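Side-chain contacts in amino acid ABC superfamily ATP binding cassette transporter, binding protein (Streptococcus pneumoniae, PDB 4H5G), which binds L-arginine and probably delivers it to an ABC transporter for uptake: residues Asn65-Leu70 / Asp76-Gly81; Val16-Asp21 / Ala40-Ala45. All blocks are in the same frame, centred on the assembly; numbering follows the deposited sequence. Where two conformers were deposited one is given.

Interaction 1. Residues Asn65-Leu70 / Asp76-Gly81; sequences NVLTSL and DLAVAG. With ARG (arginine), chain L; EDO (1,2-ethanediol), chain J.
V66 carries CG1 anti to its own backbone N (chi1 164°), and L70, one helical turn later, sets CG the same way (chi1 169°); from helix 66-71, V66 thereby reaches A78 and A80, and L70 reaches D76 to A78. This is one beta-alpha-beta unit of the periplasmic binding protein type II fold: strand 55-60, helix 66-71, then strand 77-78, with strand 13-18 between the two strands. The small methyl of A78 is the meeting point. V66 CG1 presses on A78 CB at 3.6 Å, while L70 CD2 approaches A78 CB from further along the helix at 4.0 Å. L70 divides its fork: CD1 leaves the methyl and rests against the peptide joining D76 to L77, 3.4 Å from D76 O. No hydrogen bond crosses between the segments, so van der Waals packing carries the contact, methyl on methyl at A78 and methyl on peptide at D76-L77. V66 CG1 also comes to 4.4 Å from A80 CB, a looser touch that extends the packing toward the ligand. At the outer end, D76 makes a salt bridge to K11. At the inner end, A80 and G81 turn their carbonyls to the bound arginine: A80 O accepts from its NE at 2.9 Å and more weakly from NH1, and G81 O takes the amino N of the ligand at 2.8 Å.

Interaction 2. Residues Val16-Asp21 / Ala40-Ala45; sequences VATSPD and ADIDMA. With ARG (arginine), chain L.
The guanidinium of the bound arginine is held at its edge by the 16-21 segment: S19 O is nearly level with the group, whereas D21 OD1 is displaced to one side of its plane. S19 CB, in the conformer given, lies off the other side, beyond the NH1 corner and 3.6 Å from the ligand's NH1, and A80 CB is on that side too. The D21 carboxylate is not coplanar with the guanidinium; the two flat groups are turned about 37° against each other, and just OD1 takes a bond, from the ligand's NH2 at 2.9 Å. The ligand's NH1 goes instead to S19 O, also at 2.9 Å. P20 is the centre of an inverse gamma turn in which D21 N bonds back to S19 O, and D21 holds CG between its backbone N and carbonyl carbon (chi1 61°), which swings the carboxylate back beside that same oxygen. D21 OD2 is occupied by M153 N.

Behind this loop, strand 13-18 packs on helix 40-52, part of the connection to parallel strand 55-60, which includes strands 27-31 and 34-38 before the helix. V16 and T18 face the helix, one at each end of the contact: V16 CG2 meets A45 CB at 4.1 Å, and T18 CG2 comes to 4.5 Å from I42 CD1, at the limit of touching. The spacing leaves a light, wholly apolar join, while T18 OG1 bonds to V79 O, just past A78 of the neighbouring strand.

S19 O and D21 OD1 stand 3.0 Å apart. Two acceptors this close make a negative patch that probably suits a cation, and the guanidinium donates to each.

How the interactions relate
Both interactions build on the same parallel sheet, where strands 13-18 and 77-78 are neighbours, and their centres are 10 Å apart. Helix 66-71 and helix 40-52 cover different faces of it: V66 and L70 pack on A78 from one, while V16, T18 and V79 look to the other helix. Two probable hydrogen bonds tie the contacts together, V79 O to T18 OG1 at 2.7 Å and G81 N to D41 OD2 at 2.8 Å, the latter consistent with fixing G81, whose O takes the ligand's amino N. Interaction 1 grips the ligand's amino group and NE, interaction 2 the far end of the guanidinium; R88, S83, V133 and D171 add further bonds.

Interaction 1. Residues Asn65-Leu70 / Asp76-Gly81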
# COMPACT_ATOMS: atom_id res chain seq x y z
N ASN A 65 -6.25 -10.10 2.38
CA ASN A 65 -6.95 -10.94 1.39
C ASN A 65 -6.78 -10.47 -0.05
O ASN A 65 -7.33 -11.08 -0.97
CB ASN A 65 -8.45 -11.06 1.74
CG ASN A 65 -8.93 -12.50 1.68
OD1 ASN A 65 -8.15 -13.42 1.42
ND2 ASN A 65 -10.21 -12.70 1.95
N VAL A 66 -6.01 -9.40 -0.26
CA VAL A 66 -5.84 -8.84 -1.60
C VAL A 66 -5.14 -9.83 -2.54
O VAL A 66 -5.63 -10.13 -3.63
CB VAL A 66 -5.10 -7.48 -1.54
CG1 VAL A 66 -4.56 -7.10 -2.92
CG2 VAL A 66 -6.01 -6.37 -1.00
N LEU A 67 -3.99 -10.35 -2.11
CA LEU A 67 -3.28 -11.31 -2.97
C LEU A 67 -4.06 -12.62 -3.17
O LEU A 67 -4.07 -13.20 -4.27
CB LEU A 67 -1.87 -11.56 -2.44
CG LEU A 67 -0.96 -10.34 -2.61
CD1 LEU A 67 0.37 -10.59 -1.89
CD2 LEU A 67 -0.71 -10.04 -4.08
N THR A 68 -4.73 -13.10 -2.14
CA THR A 68 -5.53 -14.32 -2.25
C THR A 68 -6.66 -14.14 -3.26
O THR A 68 -6.97 -15.04 -4.04
CB THR A 68 -6.09 -14.75 -0.88
OG1 THR A 68 -5.00 -15.09 -0.01
CG2 THR A 68 -7.03 -15.95 -1.01
N SER A 69 -7.29 -12.97 -3.25
CA SER A 69 -8.39 -12.71 -4.19
C SER A 69 -7.89 -12.67 -5.63
O SER A 69 -8.58 -13.11 -6.54
CB SER A 69 -9.14 -11.41 -3.85
OG SER A 69 -8.33 -10.28 -4.06
N LEU A 70 -6.68 -12.15 -5.83
CA LEU A 70 -6.07 -12.18 -7.16
C LEU A 70 -5.79 -13.61 -7.55
O LEU A 70 -6.14 -14.06 -8.64
CB LEU A 70 -4.76 -11.37 -7.16
CG LEU A 70 -3.85 -11.50 -8.40
CD1 LEU A 70 -4.50 -10.89 -9.67
CD2 LEU A 70 -2.49 -10.83 -8.14
N ASP A 76 -8.29 -9.19 -11.70
CA ASP A 76 -7.28 -9.33 -12.76
C ASP A 76 -5.90 -8.89 -12.29
O ASP A 76 -4.88 -9.41 -12.74
CB ASP A 76 -7.66 -8.46 -13.96
CG ASP A 76 -8.97 -8.86 -14.58
OD1 ASP A 76 -9.10 -10.03 -15.01
OD2 ASP A 76 -9.88 -8.00 -14.65
N LEU A 77 -5.89 -7.89 -11.41
CA LEU A 77 -4.66 -7.31 -10.89
C LEU A 77 -4.87 -7.03 -9.41
O LEU A 77 -5.99 -6.86 -8.96
CB LEU A 77 -4.37 -5.97 -11.58
CG LEU A 77 -4.11 -5.93 -13.08
CD1 LEU A 77 -3.94 -4.47 -13.51
CD2 LEU A 77 -2.87 -6.75 -13.44
N ALA A 78 -3.78 -6.96 -8.66
CA ALA A 78 -3.85 -6.41 -7.30
C ALA A 78 -2.93 -5.20 -7.24
O ALA A 78 -1.77 -5.27 -7.65
CB ALA A 78 -3.44 -7.46 -6.28
N VAL A 79 -3.46 -4.08 -6.76
CA VAL A 79 -2.68 -2.84 -6.66
C VAL A 79 -3.02 -2.25 -5.30
O VAL A 79 -4.14 -1.79 -5.08
CB VAL A 79 -3.05 -1.83 -7.76
CG1 VAL A 79 -2.13 -0.61 -7.69
CG2 VAL A 79 -2.94 -2.47 -9.16
N ALA A 80 -2.07 -2.31 -4.38
CA ALA A 80 -2.35 -1.90 -3.00
C ALA A 80 -1.08 -1.57 -2.25
O ALA A 80 -0.89 -2.02 -1.12
CB ALA A 80 -3.12 -3.01 -2.27
N GLY A 81 -0.20 -0.80 -2.90
CA GLY A 81 1.09 -0.48 -2.29
C GLY A 81 1.84 -1.75 -1.94
O GLY A 81 2.44 -1.89 -0.87
N ARG L . 3.92 -2.43 1.40
CA ARG L . 3.44 -3.37 2.42
C ARG L . 3.27 -4.76 1.86
O ARG L . 3.19 -4.97 0.63
CB ARG L . 2.11 -2.88 3.02
CG ARG L . 1.03 -2.53 2.00
CD ARG L . -0.32 -2.27 2.68
NE ARG L . -1.32 -1.77 1.72
CZ ARG L . -2.56 -1.41 2.04
NH1 ARG L . -3.38 -0.95 1.09
NH2 ARG L . -2.98 -1.51 3.29
OXT ARG L . 3.20 -5.73 2.62
C1 EDO J . -7.34 -13.46 -17.18
O1 EDO J . -8.57 -13.91 -17.76
C2 EDO J . -7.36 -11.94 -17.09
O2 EDO J . -6.47 -11.49 -16.06

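Interaction 2. Residues Val16-Asp21 / Ala40-Ala45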
# COMPACT_ATOMS: atom_id res chain seq x y z
N VAL A 16 -9.58 -4.62 -10.23
CA VAL A 16 -8.36 -4.43 -9.46
C VAL A 16 -8.67 -4.57 -7.97
O VAL A 16 -9.49 -3.82 -7.45
CB VAL A 16 -7.78 -3.02 -9.72
CG1 VAL A 16 -6.58 -2.74 -8.82
CG2 VAL A 16 -7.40 -2.84 -11.20
N ALA A 17 -8.02 -5.52 -7.31
CA ALA A 17 -8.20 -5.73 -5.87
C ALA A 17 -7.32 -4.75 -5.11
O ALA A 17 -6.15 -4.57 -5.43
CB ALA A 17 -7.84 -7.16 -5.50
N THR A 18 -7.89 -4.10 -4.09
CA THR A 18 -7.12 -3.15 -3.29
C THR A 18 -7.66 -3.08 -1.87
O THR A 18 -8.71 -3.62 -1.57
CB THR A 18 -7.10 -1.73 -3.91
OG1 THR A 18 -6.01 -0.99 -3.36
CG2 THR A 18 -8.40 -0.96 -3.61
N SER A 19 -6.93 -2.38 -1.00
CA SER A 19 -7.33 -2.19 0.39
C SER A 19 -7.26 -0.70 0.70
O SER A 19 -6.19 -0.17 0.97
CB SER A 19 -6.40 -2.98 1.32
OG SER A 19 -6.58 -2.65 2.69
N PRO A 20 -8.42 -0.01 0.65
CA PRO A 20 -8.42 1.46 0.76
C PRO A 20 -8.30 1.99 2.19
O PRO A 20 -9.17 2.72 2.65
CB PRO A 20 -9.76 1.85 0.15
CG PRO A 20 -10.64 0.69 0.47
CD PRO A 20 -9.77 -0.54 0.41
N ASP A 21 -7.21 1.63 2.87
CA ASP A 21 -6.93 2.11 4.23
C ASP A 21 -5.53 2.69 4.30
O ASP A 21 -4.86 2.62 5.33
CB ASP A 21 -7.05 0.96 5.26
CG ASP A 21 -6.06 -0.18 4.99
OD1 ASP A 21 -5.48 -0.21 3.90
OD2 ASP A 21 -5.89 -1.06 5.87
N ALA A 40 -3.19 7.44 -5.38
CA ALA A 40 -2.26 7.33 -6.51
C ALA A 40 -2.36 5.97 -7.20
O ALA A 40 -2.24 5.88 -8.42
CB ALA A 40 -0.82 7.62 -6.05
N ASP A 41 -2.59 4.91 -6.42
CA ASP A 41 -2.75 3.57 -7.01
C ASP A 41 -4.00 3.49 -7.88
O ASP A 41 -4.03 2.76 -8.88
CB ASP A 41 -2.87 2.50 -5.91
CG ASP A 41 -1.51 1.97 -5.44
OD1 ASP A 41 -0.47 2.30 -6.04
OD2 ASP A 41 -1.51 1.18 -4.47
N ILE A 42 -5.03 4.23 -7.49
CA ILE A 42 -6.28 4.25 -8.24
C ILE A 42 -6.09 5.02 -9.55
O ILE A 42 -6.58 4.59 -10.60
CB ILE A 42 -7.43 4.86 -7.42
CG1 ILE A 42 -7.54 4.19 -6.04
CG2 ILE A 42 -8.76 4.77 -8.19
CD1 ILE A 42 -7.56 2.67 -6.08
N ASP A 43 -5.37 6.13 -9.49
CA ASP A 43 -5.08 6.89 -10.71
C ASP A 43 -4.27 6.04 -11.66
O ASP A 43 -4.48 6.07 -12.88
CB ASP A 43 -4.32 8.19 -10.39
CG ASP A 43 -5.15 9.20 -9.62
OD1 ASP A 43 -6.39 9.11 -9.61
OD2 ASP A 43 -4.55 10.12 -9.02
N MET A 44 -3.33 5.28 -11.12
CA MET A 44 -2.51 4.39 -11.96
C MET A 44 -3.38 3.27 -12.54
O MET A 44 -3.28 2.95 -13.72
CB MET A 44 -1.35 3.79 -11.16
CG MET A 44 -0.52 2.80 -11.97
SD MET A 44 0.86 2.15 -11.03
CE MET A 44 -0.03 1.36 -9.69
N ALA A 45 -4.25 2.70 -11.71
CA ALA A 45 -5.13 1.63 -12.19
C ALA A 45 -6.03 2.15 -13.29
O ALA A 45 -6.30 1.45 -14.28
CB ALA A 45 -5.96 1.03 -11.02
N ARG L . 3.92 -2.43 1.40
CA ARG L . 3.44 -3.37 2.42
C ARG L . 3.27 -4.76 1.86
O ARG L . 3.19 -4.97 0.63
CB ARG L . 2.11 -2.88 3.02
CG ARG L . 1.03 -2.53 2.00
CD ARG L . -0.32 -2.27 2.68
NE ARG L . -1.32 -1.77 1.72
CZ ARG L . -2.56 -1.41 2.04
NH1 ARG L . -3.38 -0.95 1.09
NH2 ARG L . -2.98 -1.51 3.29
OXT ARG L . 3.20 -5.73 2.62